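Putative pterin-4-alpha-carbinolamine dehydratase (Brucella melitensis, PDB 3JST) probably catalyses the dehydration of 4a-hydroxytetrahydrobiopterin to dihydrobiopterin, a step in the recycling of the pterin cofactor. Local coordinates at residues A[30-36]-A[67-73]; A[45-50]-A[61-65]. All blocks are in the same frame, centred on the assembly; numbering follows the deposited sequence.

Contact 1 (A[30-36]-A[67-73]); sequences ITRSFKF and NRVDVTL. With EDO (1,2-ethanediol), chain C.
I30 pairs with L73 through two backbone hydrogen bonds, opening an antiparallel ladder between the two inner strands, 30-35 and 68-73, of the four-stranded sheet of the pterin-4-alpha-carbinolamine dehydratase fold. On the sheet face facing helix 83-96, I30 CG1 rests against L73 CB at 4.0 Å. T31 sits on the other face in a non-hydrogen-bonded pair with T72, and its hydroxyl reaches across instead: with OG1 anti to the backbone N (chi1 -169°), it donates to V71 O at 2.6 Å from above the carbonyl plane. V71 O is thus gripped twice, because R32 N also bonds to it, in the carbonyl plane; V71 N bonds back to R32 O. The neighbouring T72 OG1 is hydrogen-bonded to O2 of a 1,2-ethanediol, probably from the crystallisation liquor. R32's extended side chain leads away from strand 68-73; its CD lies over a face of the F34 ring, nearer its margin than its centre, and NH2 bonds to N93 OD1. Next, S33 OG donates to D70 OD1 at 2.8 Å, meeting the carboxylate from above its plane. F34 forms a hydrogen-bonded pair with V69, whose carbonyl oxygen lies at the edge of the phenyl ring; F34 CE2 packs obliquely on V71 CG2 at 3.9 Å. On the opposite face K35 and R68 run alongside each other with their aliphatic parts in touch, K35 CD to R68 CG at 3.6 Å. V69 CG2 lies at the edge of the F36 ring, 3.7 Å from F36 CE2. Beyond the ladder N67 closes the end twice over: its O accepts from F36 N, and its ND2 donates to F36 O at 2.9 Å, a bond bent at the hydrogen (135°) and tilted 28° out of the N67 amide plane.

Contact 2 (A[45-50]-A[61-65]); sequences FMAQAA and EWFNA
M46 lays its terminal methyl over one face of the W62 indole, CE standing 3.9 Å from the centroid of the six-membered ring and only 13° off its normal. This is a CH-pi contact, with the sulfur higher above the same ring in a more distant Met-aromatic contact. The bend at the last torsion, chi3 76°, turns CE down onto the indole, while M46 SD touches N64 CB at 3.8 Å. In this alpha+beta fold, with helices packed on an antiparallel sheet, helix 39-56 runs nearly antiparallel to strand 61-65, the outermost on its side of the sheet within this chain, and the 11.8 Å between the axes of the short segments is bridged by side chains. W62 reaches across the gap to the helix backbone: its CH2 comes to 3.3 Å from M46 O, a carbonyl already engaged by A50 N within the helix, and W62 CZ3 presses on A49 CB at 3.6 Å. F45 CE2 approaches the indole edge near its plane, 4.3 Å from W62 CZ3, its own ring also meeting those of F34 and F36. N64 ND2 bonds to the carbonyl oxygens of R68 and Y66, across the turn into strand 68-73.

The chain runs through both segments of contact 2 between the two segments of contact 1: strand 30-35 leads into helix 39-56, which is followed by strand 61-65 and then strand 68-73. The centres of the two contacts lie about 8 Å apart, and the contacts share the antiparallel sheet, where strands 61-65 and 68-73 are neighbours. Probable backbone hydrogen bonds join them directly, T72 N to E61 O at 2.7 Å and D70 N to F63 O at 2.8 Å. A second junction is aromatic, F36 CZ packing on F45 CG at 3.4 Å. Contact 1 therefore builds the middle of the sheet, and contact 2 fastens helix 39-56 to the strand that is outermost on that side within this chain.

Contact 1 (A[30-36]-A[67-73])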
loop_
_atom_site.group_PDB
_atom_site.type_symbol
_atom_site.label_atom_id
_atom_site.label_comp_id
_atom_site.label_asym_id
_atom_site.label_seq_id
_atom_site.Cartn_x
_atom_site.Cartn_y
_atom_site.Cartn_z
ATOM N N ILE A 30 3.174 5.283 -3.494
ATOM C CA ILE A 30 1.809 5.045 -3.970
ATOM C C ILE A 30 0.834 5.067 -2.803
ATOM O O ILE A 30 1.218 4.813 -1.656
ATOM C CB ILE A 30 1.686 3.718 -4.763
ATOM C CG1 ILE A 30 2.042 2.506 -3.891
ATOM C CG2 ILE A 30 2.576 3.773 -6.007
ATOM C CD1 ILE A 30 1.833 1.155 -4.587
ATOM N N THR A 31 -0.424 5.380 -3.093
ATOM C CA THR A 31 -1.401 5.593 -2.042
ATOM C C THR A 31 -2.814 5.169 -2.444
ATOM O O THR A 31 -3.196 5.245 -3.612
ATOM C CB THR A 31 -1.397 7.080 -1.575
ATOM O OG1 THR A 31 -2.168 7.214 -0.371
ATOM C CG2 THR A 31 -1.951 8.011 -2.660
ATOM N N ARG A 32 -3.560 4.680 -1.457
ATOM C CA ARG A 32 -4.993 4.470 -1.582
ATOM C C ARG A 32 -5.681 4.857 -0.272
ATOM O O ARG A 32 -5.143 4.628 0.819
ATOM C CB ARG A 32 -5.320 3.012 -1.922
ATOM C CG ARG A 32 -6.826 2.752 -2.023
ATOM C CD ARG A 32 -7.177 1.382 -2.577
ATOM N NE ARG A 32 -8.630 1.227 -2.650
ATOM C CZ ARG A 32 -9.281 0.080 -2.839
ATOM N NH1 ARG A 32 -10.611 0.084 -2.883
ATOM N NH2 ARG A 32 -8.625 -1.069 -2.987
ATOM N N SER A 33 -6.862 5.446 -0.398
ATOM C CA SER A 33 -7.732 5.721 0.730
ATOM C C SER A 33 -8.838 4.679 0.735
ATOM O O SER A 33 -9.644 4.613 -0.200
ATOM C CB SER A 33 -8.332 7.122 0.619
ATOM O OG SER A 33 -7.318 8.106 0.717
ATOM N N PHE A 34 -8.845 3.848 1.772
ATOM C CA PHE A 34 -9.875 2.840 1.954
ATOM C C PHE A 34 -10.986 3.435 2.808
ATOM O O PHE A 34 -10.721 4.191 3.748
ATOM C CB PHE A 34 -9.304 1.598 2.642
ATOM C CG PHE A 34 -8.259 0.873 1.831
ATOM C CD1 PHE A 34 -8.610 -0.209 1.028
ATOM C CD2 PHE A 34 -6.923 1.265 1.878
ATOM C CE1 PHE A 34 -7.647 -0.888 0.284
ATOM C CE2 PHE A 34 -5.956 0.598 1.142
ATOM C CZ PHE A 34 -6.318 -0.483 0.343
ATOM N N LYS A 35 -12.222 3.091 2.466
ATOM C CA LYS A 35 -13.395 3.496 3.219
ATOM C C LYS A 35 -14.191 2.241 3.548
ATOM O O LYS A 35 -14.682 1.560 2.651
ATOM C CB LYS A 35 -14.242 4.460 2.392
ATOM C CG LYS A 35 -15.431 5.066 3.128
ATOM C CD LYS A 35 -15.006 6.203 4.051
ATOM C CE LYS A 35 -16.206 7.006 4.543
ATOM N NZ LYS A 35 -16.922 7.679 3.423
ATOM N N PHE A 36 -14.304 1.934 4.833
ATOM C CA PHE A 36 -15.044 0.767 5.293
ATOM C C PHE A 36 -16.368 1.202 5.905
ATOM O O PHE A 36 -16.636 2.395 6.030
ATOM C CB PHE A 36 -14.194 -0.013 6.289
ATOM C CG PHE A 36 -12.882 -0.459 5.722
ATOM C CD1 PHE A 36 -12.814 -1.587 4.915
ATOM C CD2 PHE A 36 -11.722 0.268 5.955
ATOM C CE1 PHE A 36 -11.605 -2.001 4.377
ATOM C CE2 PHE A 36 -10.511 -0.141 5.421
ATOM C CZ PHE A 36 -10.452 -1.279 4.629
ATOM N N ASN A 67 -13.753 4.860 10.179
ATOM C CA ASN A 67 -13.872 3.881 9.093
ATOM C C ASN A 67 -12.957 4.134 7.892
ATOM O O ASN A 67 -13.005 3.388 6.904
ATOM C CB ASN A 67 -15.328 3.792 8.625
ATOM C CG ASN A 67 -15.839 5.096 8.033
ATOM O OD1 ASN A 67 -15.313 6.175 8.315
ATOM N ND2 ASN A 67 -16.878 5.001 7.213
ATOM N N ARG A 68 -12.129 5.175 7.972
ATOM C CA ARG A 68 -11.205 5.519 6.889
ATOM C C ARG A 68 -9.802 5.053 7.218
ATOM O O ARG A 68 -9.323 5.281 8.327
ATOM C CB ARG A 68 -11.174 7.033 6.661
ATOM C CG ARG A 68 -12.466 7.600 6.112
ATOM C CD ARG A 68 -12.384 9.107 5.902
ATOM N NE ARG A 68 -12.645 9.859 7.135
ATOM C CZ ARG A 68 -11.770 10.635 7.784
ATOM N NH1 ARG A 68 -10.524 10.803 7.346
ATOM N NH2 ARG A 68 -12.157 11.267 8.889
ATOM N N VAL A 69 -9.146 4.411 6.250
ATOM C CA VAL A 69 -7.722 4.110 6.353
ATOM C C VAL A 69 -7.002 4.604 5.098
ATOM O O VAL A 69 -7.287 4.133 3.994
ATOM C CB VAL A 69 -7.437 2.598 6.524
ATOM C CG1 VAL A 69 -5.970 2.388 6.875
ATOM C CG2 VAL A 69 -8.344 1.989 7.582
ATOM N N ASP A 70 -6.095 5.565 5.274
ATOM C CA ASP A 70 -5.278 6.079 4.181
ATOM C C ASP A 70 -3.902 5.449 4.266
ATOM O O ASP A 70 -3.251 5.535 5.302
ATOM C CB ASP A 70 -5.143 7.603 4.272
ATOM C CG ASP A 70 -6.482 8.306 4.277
ATOM O OD1 ASP A 70 -7.388 7.866 3.545
ATOM O OD2 ASP A 70 -6.629 9.290 5.029
ATOM N N VAL A 71 -3.463 4.833 3.171
ATOM C CA VAL A 71 -2.188 4.126 3.126
ATOM C C VAL A 71 -1.257 4.743 2.085
ATOM O O VAL A 71 -1.674 5.005 0.954
ATOM C CB VAL A 71 -2.395 2.636 2.774
ATOM C CG1 VAL A 71 -1.069 1.882 2.819
ATOM C CG2 VAL A 71 -3.417 1.999 3.712
ATOM N N THR A 72 -0.007 4.978 2.486
ATOM C CA THR A 72 1.072 5.360 1.576
ATOM C C THR A 72 2.206 4.338 1.682
ATOM O O THR A 72 2.631 3.981 2.788
ATOM C CB THR A 72 1.628 6.759 1.907
ATOM O OG1 THR A 72 0.596 7.737 1.734
ATOM C CG2 THR A 72 2.809 7.111 1.004
ATOM N N LEU A 73 2.691 3.876 0.532
ATOM C CA LEU A 73 3.737 2.858 0.476
ATOM C C LEU A 73 4.940 3.342 -0.326
ATOM O O LEU A 73 4.795 3.832 -1.445
ATOM C CB LEU A 73 3.198 1.572 -0.156
ATOM C CG LEU A 73 1.981 0.910 0.499
ATOM C CD1 LEU A 73 1.496 -0.257 -0.357
ATOM C CD2 LEU A 73 2.282 0.452 1.922
HETATM C C1 EDO C . 0.059 8.358 5.015
HETATM O O1 EDO C . -0.207 9.544 5.772
HETATM C C2 EDO C . -1.247 7.700 4.611
HETATM O O2 EDO C . -1.623 8.142 3.305
#

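Contact 2 (A[45-50]-A[61-65])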
loop_
_atom_site.group_PDB
_atom_site.type_symbol
_atom_site.label_atom_id
_atom_site.label_comp_id
_atom_site.label_asym_id
_atom_site.label_seq_id
_atom_site.Cartn_x
_atom_site.Cartn_y
_atom_site.Cartn_z
ATOM N N PHE A 45 -9.080 -4.936 8.820
ATOM C CA PHE A 45 -8.203 -4.707 7.667
ATOM C C PHE A 45 -6.783 -4.382 8.124
ATOM O O PHE A 45 -5.826 -4.963 7.627
ATOM C CB PHE A 45 -8.767 -3.580 6.786
ATOM C CG PHE A 45 -7.778 -2.995 5.820
ATOM C CD1 PHE A 45 -7.603 -3.549 4.562
ATOM C CD2 PHE A 45 -7.038 -1.871 6.161
ATOM C CE1 PHE A 45 -6.692 -3.002 3.669
ATOM C CE2 PHE A 45 -6.129 -1.319 5.273
ATOM C CZ PHE A 45 -5.955 -1.884 4.023
ATOM N N MET A 46 -6.657 -3.468 9.081
ATOM C CA MET A 46 -5.349 -3.086 9.614
ATOM C C MET A 46 -4.647 -4.261 10.298
ATOM O O MET A 46 -3.440 -4.434 10.151
ATOM C CB MET A 46 -5.473 -1.901 10.581
ATOM C CG MET A 46 -5.887 -0.594 9.894
ATOM S SD MET A 46 -5.960 0.826 11.000
ATOM C CE MET A 46 -4.211 1.178 11.199
ATOM N N ALA A 47 -5.410 -5.073 11.028
ATOM C CA ALA A 47 -4.871 -6.264 11.687
ATOM C C ALA A 47 -4.281 -7.242 10.668
ATOM O O ALA A 47 -3.156 -7.710 10.827
ATOM C CB ALA A 47 -5.956 -6.949 12.526
ATOM N N GLN A 48 -5.038 -7.529 9.613
ATOM C CA GLN A 48 -4.568 -8.433 8.558
ATOM C C GLN A 48 -3.363 -7.872 7.807
ATOM O O GLN A 48 -2.421 -8.605 7.520
ATOM C CB GLN A 48 -5.695 -8.751 7.582
ATOM C CG GLN A 48 -6.797 -9.580 8.216
ATOM C CD GLN A 48 -7.812 -10.075 7.217
ATOM O OE1 GLN A 48 -8.991 -9.711 7.283
ATOM N NE2 GLN A 48 -7.368 -10.915 6.288
ATOM N N ALA A 49 -3.406 -6.580 7.488
ATOM C CA ALA A 49 -2.302 -5.903 6.802
ATOM C C ALA A 49 -1.034 -5.885 7.651
ATOM O O ALA A 49 0.070 -6.049 7.123
ATOM C CB ALA A 49 -2.707 -4.475 6.418
ATOM N N ALA A 50 -1.202 -5.697 8.959
ATOM C CA ALA A 50 -0.093 -5.722 9.918
ATOM C C ALA A 50 0.641 -7.064 9.916
ATOM O O ALA A 50 1.874 -7.104 9.964
ATOM C CB ALA A 50 -0.603 -5.404 11.319
ATOM N N GLU A 61 3.054 3.461 5.709
ATOM C CA GLU A 61 2.683 4.700 6.373
ATOM C C GLU A 61 1.167 4.784 6.247
ATOM O O GLU A 61 0.637 4.817 5.131
ATOM C CB GLU A 61 3.350 5.912 5.722
ATOM C CG GLU A 61 4.856 5.983 5.966
ATOM C CD GLU A 61 5.511 7.211 5.348
ATOM O OE1 GLU A 61 4.806 8.039 4.730
ATOM O OE2 GLU A 61 6.748 7.346 5.478
ATOM N N TRP A 62 0.458 4.798 7.371
ATOM C CA TRP A 62 -1.001 4.792 7.306
ATOM C C TRP A 62 -1.704 5.559 8.418
ATOM O O TRP A 62 -1.205 5.673 9.531
ATOM C CB TRP A 62 -1.562 3.361 7.165
ATOM C CG TRP A 62 -1.167 2.350 8.205
ATOM C CD1 TRP A 62 -0.310 2.520 9.263
ATOM C CD2 TRP A 62 -1.592 0.977 8.256
ATOM N NE1 TRP A 62 -0.196 1.346 9.972
ATOM C CE2 TRP A 62 -0.970 0.385 9.375
ATOM C CE3 TRP A 62 -2.449 0.193 7.466
ATOM C CZ2 TRP A 62 -1.177 -0.954 9.727
ATOM C CZ3 TRP A 62 -2.653 -1.140 7.815
ATOM C CH2 TRP A 62 -2.018 -1.697 8.938
ATOM N N PHE A 63 -2.865 6.102 8.058
ATOM C CA PHE A 63 -3.669 6.950 8.926
ATOM C C PHE A 63 -5.048 6.323 9.014
ATOM O O PHE A 63 -5.588 5.879 7.997
ATOM C CB PHE A 63 -3.769 8.359 8.323
ATOM C CG PHE A 63 -4.776 9.255 9.005
ATOM C CD1 PHE A 63 -4.432 9.974 10.142
ATOM C CD2 PHE A 63 -6.070 9.386 8.501
ATOM C CE1 PHE A 63 -5.359 10.803 10.770
ATOM C CE2 PHE A 63 -7.003 10.216 9.122
ATOM C CZ PHE A 63 -6.649 10.924 10.255
ATOM N N ASN A 64 -5.609 6.285 10.219
ATOM C CA ASN A 64 -6.978 5.810 10.424
ATOM C C ASN A 64 -7.789 6.827 11.222
ATOM O O ASN A 64 -7.281 7.452 12.153
ATOM C CB ASN A 64 -6.972 4.436 11.113
ATOM C CG ASN A 64 -8.323 4.055 11.704
ATOM O OD1 ASN A 64 -8.473 3.995 12.920
ATOM N ND2 ASN A 64 -9.310 3.797 10.845
ATOM N N ALA A 65 -9.039 7.008 10.815
ATOM C CA ALA A 65 -10.011 7.811 11.545
ATOM C C ALA A 65 -11.361 7.124 11.383
ATOM O O ALA A 65 -11.955 7.173 10.312
ATOM C CB ALA A 65 -10.062 9.230 10.997
#